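Local coordinates for protein-glutamate methylesterase/protein-glutamine glutaminase (Thermotoga maritima, PDB 3SFT), which probably hydrolyses methyl esters on chemoreceptor glutamates and deamidates specific receptor glutamines in bacterial chemotaxis, and is represented here by its catalytic domain, at residues S6-V11 with K124-A129; D23-N28 with L180-I185. All blocks are in the same frame, centred on the assembly; numbering follows the deposited sequence.

Interaction 1: S6-V11 with K124-A129; sequences SGKIVV and KSKTIA
Strands 9-11 and 127-129 run parallel, pairing Ile9 with Thr127, Val10 with Ile128 and Val11 with Ala129, and three backbone hydrogen bonds join the segments. Ile9 N gives to Lys126 O over 3.3 Å, while Ile9 O takes Ile128 N at 2.9 Å and Ile128 O takes Val11 N at 2.9 Å, the last bond nearly straight (167° at the hydrogen). A CA-H...O contact from Val10 CA, at 3.3 Å, gives Ile128 O a second, weaker partner beside Val11 N.

Apolar contacts sort by face. On one, Val10 CG2 packs on Ile128 CB, and Ile128 also meets Leu189 and Leu192 of helix 185-192. Ile9, Val11, Thr127 and Ala129 lie on the other, beneath helices 112-123 and 140-148; Ile9 CG2 and Thr127 CG2 run side by side. Beta-branched residues suit extended strands, and Thr127 spends one branch on this packing while its OG1 bonds to Lys124 O at 2.8 Å, closing the turn.

Before the strands begin, Lys8 CB lies 3.1 Å from Lys126 O, the oxygen that Ile9 N binds, and Lys8 CE 3.9 Å from Lys126 CD. Lys8 turns CG away from its carbonyl carbon (chi1 -54°) and runs extended, carrying NZ to Leu192 O. Cut back to an alanine, Lys8 would lose amine and stem, which is likely to leave Leu192 O without this donor and Lys126 CD without its aliphatic neighbour.

The main-chain bonds thus pair polar backbone atoms between neighbouring strands inside the parallel sheet, and lysine stems extend the apolar contact toward the exposed Lys126.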
# COMPACT_ATOMS: atom_id res chain seq x y z
N SER A 6 17.62 -5.03 1.52
CA SER A 6 17.55 -4.82 2.96
C SER A 6 16.31 -4.04 3.38
O SER A 6 15.65 -3.40 2.55
CB SER A 6 18.80 -4.09 3.46
OG SER A 6 18.88 -2.78 2.92
N GLY A 7 16.00 -4.10 4.67
CA GLY A 7 14.86 -3.38 5.21
C GLY A 7 13.49 -3.94 4.86
O GLY A 7 13.35 -4.95 4.16
N LYS A 8 12.47 -3.25 5.34
CA LYS A 8 11.09 -3.64 5.12
C LYS A 8 10.42 -2.75 4.08
O LYS A 8 11.04 -1.84 3.53
CB LYS A 8 10.32 -3.56 6.44
CG LYS A 8 10.97 -4.35 7.55
CD LYS A 8 10.09 -4.45 8.78
CE LYS A 8 10.77 -5.30 9.85
NZ LYS A 8 9.87 -5.58 11.00
N ILE A 9 9.16 -3.05 3.79
CA ILE A 9 8.37 -2.27 2.84
C ILE A 9 6.91 -2.27 3.30
O ILE A 9 6.43 -3.23 3.91
CB ILE A 9 8.45 -2.84 1.40
CG1 ILE A 9 7.88 -1.81 0.41
CG2 ILE A 9 7.71 -4.17 1.30
CD1 ILE A 9 7.95 -2.26 -1.03
N VAL A 10 6.24 -1.15 3.07
CA VAL A 10 4.84 -1.02 3.43
C VAL A 10 4.04 -0.82 2.15
O VAL A 10 4.33 0.08 1.36
CB VAL A 10 4.61 0.17 4.39
CG1 VAL A 10 3.13 0.26 4.77
CG2 VAL A 10 5.47 0.01 5.64
N VAL A 11 3.09 -1.70 1.91
CA VAL A 11 2.24 -1.61 0.73
C VAL A 11 0.83 -1.40 1.25
O VAL A 11 0.31 -2.21 2.02
CB VAL A 11 2.32 -2.89 -0.12
CG1 VAL A 11 1.39 -2.78 -1.32
CG2 VAL A 11 3.75 -3.14 -0.58
N LYS A 124 9.46 -10.79 1.38
CA LYS A 124 9.04 -11.91 2.22
C LYS A 124 8.57 -11.53 3.64
O LYS A 124 7.67 -10.71 3.78
CB LYS A 124 10.13 -12.99 2.26
CG LYS A 124 10.36 -13.65 0.91
CD LYS A 124 11.33 -14.82 1.01
CE LYS A 124 11.49 -15.53 -0.33
NZ LYS A 124 12.18 -14.67 -1.34
N SER A 125 9.21 -12.08 4.67
CA SER A 125 8.81 -11.78 6.05
C SER A 125 8.92 -10.30 6.43
O SER A 125 8.34 -9.87 7.42
CB SER A 125 9.58 -12.64 7.05
OG SER A 125 10.93 -12.22 7.19
N LYS A 126 9.66 -9.53 5.63
CA LYS A 126 9.83 -8.10 5.89
C LYS A 126 8.76 -7.25 5.19
O LYS A 126 8.86 -6.02 5.15
CB LYS A 126 11.23 -7.65 5.47
CG LYS A 126 12.37 -8.34 6.22
CD LYS A 126 12.19 -8.25 7.73
CE LYS A 126 13.29 -8.99 8.48
NZ LYS A 126 14.63 -8.35 8.29
N THR A 127 7.73 -7.91 4.65
CA THR A 127 6.64 -7.22 3.96
C THR A 127 5.54 -6.85 4.95
O THR A 127 5.15 -7.66 5.79
CB THR A 127 6.01 -8.10 2.86
OG1 THR A 127 7.03 -8.63 2.02
CG2 THR A 127 5.03 -7.28 2.00
N ILE A 128 5.06 -5.62 4.85
CA ILE A 128 3.98 -5.14 5.70
C ILE A 128 2.86 -4.66 4.78
O ILE A 128 3.09 -3.80 3.93
CB ILE A 128 4.43 -3.96 6.60
CG1 ILE A 128 5.50 -4.42 7.60
CG2 ILE A 128 3.23 -3.40 7.36
CD1 ILE A 128 6.04 -3.29 8.50
N ALA A 129 1.68 -5.26 4.91
CA ALA A 129 0.53 -4.89 4.09
C ALA A 129 -0.50 -4.14 4.94
O ALA A 129 -0.74 -4.50 6.09
CB ALA A 129 -0.12 -6.12 3.46

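Interaction 2: D23-N28 with L180-I185; sequences DMIIPN and LPAYKI
Met24 turns CG away from its carbonyl carbon (chi1 -63°), sending the chain across to Ala182, and a bend at the last torsion (chi3 -111°) lays CE as well as SD against the same methyl. Ile25 likewise has CG1 opposite its carbonyl carbon (chi1 -54°), which carries CD1 to Ile185.

The contact is apolar. Ala182 CB is 3.9 Å from Met24 SD, and CE and CB of the methionine also touch it, a small methyl held by a long flexible chain. Met24 SD goes on to the edge of the Tyr183 ring, near its plane, 4.3 Å from CD2. One face of that ring has Pro181 CG 3.6 Å above it, toward the rim, while the hydroxyl bonds to Glu159; tyrosine thus combines an apolar ring with a polar end at the surface.

Deeper in, Ile25 CG1 rests 3.5 Å from Ala182 O, and Ile25 CD1 lies 4.1 Å from both CD1 and CG2 of Ile185, the two side chains crossing at a slant. Ile185 is the first residue of helix 185-192 and reaches on to Ile154 of strand 152-156. Ala182 O also accepts Ile185 N at 3.1 Å, so the carbonyl beside the isoleucine already has a polar partner in its own turn. Pro181, its phi restricted by the ring and with no N-H to satisfy, suits the start of that turn; its carbonyl receives Lys184 N at 2.9 Å.

The two connections therefore meet by van der Waals contact: methionine, alanine and isoleucine fill the interface with carbon and sulfur, joining the loop after helix 18-22 to the start of helix 185-192.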
# COMPACT_ATOMS: atom_id res chain seq x y z
N ASP A 23 -4.99 10.47 5.10
CA ASP A 23 -4.72 11.76 5.73
C ASP A 23 -4.39 11.57 7.21
O ASP A 23 -3.73 12.41 7.81
CB ASP A 23 -5.92 12.70 5.63
CG ASP A 23 -6.08 13.31 4.25
OD1 ASP A 23 -5.14 13.24 3.43
OD2 ASP A 23 -7.17 13.86 4.00
N MET A 24 -4.92 10.50 7.80
CA MET A 24 -4.69 10.18 9.20
C MET A 24 -3.43 9.32 9.37
O MET A 24 -2.98 9.08 10.49
CB MET A 24 -5.88 9.41 9.79
CG MET A 24 -7.20 10.16 9.82
SD MET A 24 -8.50 9.18 10.65
CE MET A 24 -9.57 8.79 9.26
N ILE A 25 -2.86 8.86 8.26
CA ILE A 25 -1.69 7.99 8.29
C ILE A 25 -0.38 8.61 7.82
O ILE A 25 0.54 8.82 8.60
CB ILE A 25 -1.93 6.70 7.47
CG1 ILE A 25 -3.22 6.00 7.93
CG2 ILE A 25 -0.75 5.74 7.61
CD1 ILE A 25 -3.58 4.80 7.10
N ILE A 26 -0.30 8.88 6.52
CA ILE A 26 0.89 9.44 5.89
C ILE A 26 1.47 10.71 6.54
O ILE A 26 2.67 10.78 6.78
CB ILE A 26 0.67 9.65 4.38
CG1 ILE A 26 0.21 8.33 3.74
CG2 ILE A 26 1.94 10.16 3.69
CD1 ILE A 26 1.15 7.16 3.98
N PRO A 27 0.62 11.71 6.83
CA PRO A 27 1.11 12.95 7.45
C PRO A 27 1.70 12.75 8.85
O PRO A 27 2.44 13.60 9.33
CB PRO A 27 -0.15 13.82 7.51
CG PRO A 27 -0.96 13.34 6.34
CD PRO A 27 -0.81 11.85 6.48
N ASN A 28 1.39 11.62 9.48
CA ASN A 28 1.87 11.33 10.83
C ASN A 28 3.08 10.39 10.91
O ASN A 28 3.29 9.72 11.92
CB ASN A 28 0.72 10.81 11.69
CG ASN A 28 -0.47 11.77 11.74
OD1 ASN A 28 -1.62 11.36 11.63
ND2 ASN A 28 -0.18 13.06 11.89
N LEU A 180 -6.90 -1.93 13.10
CA LEU A 180 -6.74 -0.62 13.74
C LEU A 180 -7.39 0.55 13.03
O LEU A 180 -7.43 0.60 11.80
CB LEU A 180 -5.25 -0.31 13.86
CG LEU A 180 -4.32 -1.28 14.58
CD1 LEU A 180 -2.89 -1.02 14.15
CD2 LEU A 180 -4.46 -1.14 16.09
N PRO A 181 -7.92 1.51 13.80
CA PRO A 181 -8.54 2.68 13.15
C PRO A 181 -7.36 3.40 12.48
O PRO A 181 -6.22 3.28 12.94
CB PRO A 181 -9.13 3.45 14.33
CG PRO A 181 -8.27 3.05 15.49
CD PRO A 181 -8.09 1.57 15.26
N ALA A 182 -7.63 4.09 11.38
CA ALA A 182 -6.58 4.77 10.62
C ALA A 182 -5.55 5.55 11.44
O ALA A 182 -4.35 5.42 11.19
CB ALA A 182 -7.20 5.67 9.56
N TYR A 183 -6.01 6.33 12.41
CA TYR A 183 -5.11 7.13 13.24
C TYR A 183 -4.11 6.34 14.10
O TYR A 183 -3.08 6.88 14.50
CB TYR A 183 -5.91 8.13 14.11
CG TYR A 183 -6.97 7.51 15.00
CD1 TYR A 183 -6.64 7.01 16.27
CD2 TYR A 183 -8.30 7.44 14.59
CE1 TYR A 183 -7.62 6.47 17.10
CE2 TYR A 183 -9.28 6.90 15.41
CZ TYR A 183 -8.93 6.41 16.66
OH TYR A 183 -9.89 5.87 17.48
N LYS A 184 -4.42 5.07 14.39
CA LYS A 184 -3.49 4.25 15.18
C LYS A 184 -2.52 3.47 14.30
O LYS A 184 -1.57 2.87 14.79
CB LYS A 184 -4.25 3.29 16.10
CG LYS A 184 -4.70 3.92 17.42
CD LYS A 184 -5.28 2.88 18.36
CE LYS A 184 -5.66 3.48 19.71
NZ LYS A 184 -4.46 3.95 20.48
N ILE A 185 -2.78 3.47 12.99
CA ILE A 185 -1.93 2.76 12.03
C ILE A 185 -0.50 3.32 11.94
O ILE A 185 0.45 2.54 11.93
CB ILE A 185 -2.62 2.69 10.63
CG1 ILE A 185 -3.90 1.85 10.73
CG2 ILE A 185 -1.67 2.09 9.59
CD1 ILE A 185 -4.55 1.52 9.39

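From the N terminus the chain enters strand 9-14, passes helix 18-22 and reaches the loop 23-28. More than a hundred residues after its first segment, 124-129 leaves helix 112-123 and runs beside strand 9-14, closing interaction 1. Strand 178-180 at the sheet edge then leads to 180-185, which returns to 23-28 and closes interaction 2. The two loops cross, since their segments alternate along the chain. Interaction 1 joins two neighbouring strands inside the parallel sheet; interaction 2 joins the connections at their flank. Their centres are about 18 Å apart, without touching, and helix 185-192 takes part near both.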